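Local coordinates for putative cytoplasmic protein (Enterobacter cloacae, PDB 4HFL) that is a type VI secretion effector, Tae4, an amidase that probably cleaves the peptide part of bacterial cell-wall peptidoglycan and is inhibited by its immunity protein Tai4, at residues C70-P75 and I99-T104. Residues are numbered along the deposited sequence; the frame is centred on the assembly and turned at random.
Sequences CGIPVP and IAFLPT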
loop_
_atom_site.group_PDB
_atom_site.type_symbol
_atom_site.label_atom_id
_atom_site.label_comp_id
_atom_site.label_asym_id
_atom_site.label_seq_id
_atom_site.Cartn_x
_atom_site.Cartn_y
_atom_site.Cartn_z
ATOM N N CYS A 70 3.835 11.940 2.857
ATOM C CA CYS A 70 3.202 12.170 4.154
ATOM C C CYS A 70 4.247 12.186 5.275
ATOM O O CYS A 70 3.905 12.234 6.455
ATOM C CB CYS A 70 2.131 11.107 4.431
ATOM S SG CYS A 70 0.632 11.374 3.466
ATOM N N GLY A 71 5.522 12.148 4.903
ATOM C CA GLY A 71 6.590 12.338 5.873
ATOM C C GLY A 71 7.124 11.061 6.492
ATOM O O GLY A 71 7.705 11.110 7.582
ATOM N N ILE A 72 6.910 9.926 5.815
ATOM C CA ILE A 72 7.580 8.679 6.149
ATOM C C ILE A 72 8.428 8.294 4.936
ATOM O O ILE A 72 7.944 7.650 3.993
ATOM C CB ILE A 72 6.573 7.544 6.498
ATOM C CG1 ILE A 72 5.826 7.858 7.808
ATOM C CG2 ILE A 72 7.279 6.182 6.599
ATOM C CD1 ILE A 72 4.697 6.883 8.136
ATOM N N PRO A 73 9.706 8.689 4.952
ATOM C CA PRO A 73 10.543 8.460 3.770
ATOM C C PRO A 73 10.890 6.984 3.631
ATOM O O PRO A 73 11.356 6.384 4.604
ATOM C CB PRO A 73 11.796 9.318 4.051
ATOM C CG PRO A 73 11.859 9.439 5.547
ATOM C CD PRO A 73 10.428 9.371 6.046
ATOM N N VAL A 74 10.640 6.397 2.460
ATOM C CA VAL A 74 11.006 4.991 2.231
ATOM C C VAL A 74 12.529 4.864 2.344
ATOM O O VAL A 74 13.263 5.573 1.645
ATOM C CB VAL A 74 10.499 4.486 0.859
ATOM C CG1 VAL A 74 11.075 3.110 0.520
ATOM C CG2 VAL A 74 8.965 4.452 0.830
ATOM N N PRO A 75 13.006 3.970 3.234
ATOM C CA PRO A 75 14.424 3.913 3.618
ATOM C C PRO A 75 15.307 3.233 2.574
ATOM O O PRO A 75 14.781 2.624 1.641
ATOM C CB PRO A 75 14.395 3.062 4.892
ATOM C CG PRO A 75 13.248 2.120 4.664
ATOM C CD PRO A 75 12.216 2.905 3.886
ATOM N N ILE A 99 4.269 -4.463 2.917
ATOM C CA ILE A 99 3.562 -5.140 3.998
ATOM C C ILE A 99 4.464 -5.310 5.222
ATOM O O ILE A 99 4.041 -5.039 6.347
ATOM C CB ILE A 99 2.975 -6.498 3.515
ATOM C CG1 ILE A 99 1.772 -6.251 2.582
ATOM C CG2 ILE A 99 2.555 -7.346 4.680
ATOM C CD1 ILE A 99 1.142 -7.529 1.982
ATOM N N ALA A 100 5.707 -5.742 5.010
ATOM C CA ALA A 100 6.674 -5.854 6.112
ATOM C C ALA A 100 7.079 -4.489 6.677
ATOM O O ALA A 100 7.281 -4.330 7.880
ATOM C CB ALA A 100 7.897 -6.628 5.656
ATOM N N PHE A 101 7.178 -3.494 5.801
ATOM C CA PHE A 101 7.639 -2.174 6.184
ATOM C C PHE A 101 6.673 -1.463 7.118
ATOM O O PHE A 101 7.098 -0.821 8.079
ATOM C CB PHE A 101 7.855 -1.325 4.940
ATOM C CG PHE A 101 8.308 0.079 5.231
ATOM C CD1 PHE A 101 9.428 0.314 6.021
ATOM C CD2 PHE A 101 7.629 1.165 4.694
ATOM C CE1 PHE A 101 9.857 1.617 6.284
ATOM C CE2 PHE A 101 8.054 2.476 4.946
ATOM C CZ PHE A 101 9.165 2.700 5.740
ATOM N N LEU A 102 5.380 -1.562 6.829
ATOM C CA LEU A 102 4.392 -0.778 7.576
ATOM C C LEU A 102 4.449 -0.871 9.122
ATOM O O LEU A 102 4.442 0.163 9.798
ATOM C CB LEU A 102 2.982 -1.045 7.028
ATOM C CG LEU A 102 2.802 -0.337 5.684
ATOM C CD1 LEU A 102 1.587 -0.858 4.930
ATOM C CD2 LEU A 102 2.684 1.173 5.927
ATOM N N PRO A 103 4.501 -2.091 9.694
ATOM C CA PRO A 103 4.540 -2.096 11.165
ATOM C C PRO A 103 5.829 -1.492 11.756
ATOM O O PRO A 103 5.816 -0.999 12.887
ATOM C CB PRO A 103 4.421 -3.587 11.518
ATOM C CG PRO A 103 4.858 -4.318 10.289
ATOM C CD PRO A 103 4.400 -3.454 9.141
ATOM N N THR A 104 6.920 -1.496 10.997
ATOM C CA THR A 104 8.182 -0.969 11.523
ATOM C C THR A 104 8.137 0.535 11.693
ATOM O O THR A 104 8.965 1.098 12.406
ATOM C CB THR A 104 9.377 -1.321 10.623
ATOM O OG1 THR A 104 9.339 -0.514 9.439
ATOM C CG2 THR A 104 9.334 -2.804 10.236
#
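Pro-75 and Ile-72 receive the far end of the Phe-101 ring, a worked example of how one aromatic side chain can bridge a loop and a helix. The contact between the two segments is apolar. The pyrrolidine of Pro-75 approaches the CZ and CE1 corner of the ring from the opposite direction, its CD lying 3.6 Å from Phe-101 CZ and its CG 3.8 Å from Phe-101 CE1. The second partner is Ile-72, whose methyl CG2 is 4.1 Å from Phe-101 CE2. Both partners meet the ring obliquely. Phe-101 spans the distance because its CG stands anti to its own backbone N (chi1 179°), throwing the ring out from helix 95-106 towards residues 72-75, while the backbones stay well apart, with 10.1 Å between Ile-72 CA and Leu-102 CA.

Polar bonds act within the helix instead. Thr-104 OG1 donates to Phe-101 O over 2.6 Å, lying in the carbonyl plane on a lone pair, at a C=O...OG1 angle of 139°. The weak backbone bond from Thr-104 N ends on the same oxygen, next to Pro-103, whose N makes no bond to the turn before, so that the helix kinks.

Around the ring, Tyr-80 adds an edge-to-face aromatic partner, and Leu-67 and Met-92 pack against the Phe-101 side chain. Val-74 N is hydrogen-bonded to Asn-68 OD1, which ties the loop back to helix 59-69. The arrangement is a small hydrophobic cluster in which the loop after helix 59-69 rests against helix 95-106 within the Tae4 amidase fold of the papain-like (CA) clan.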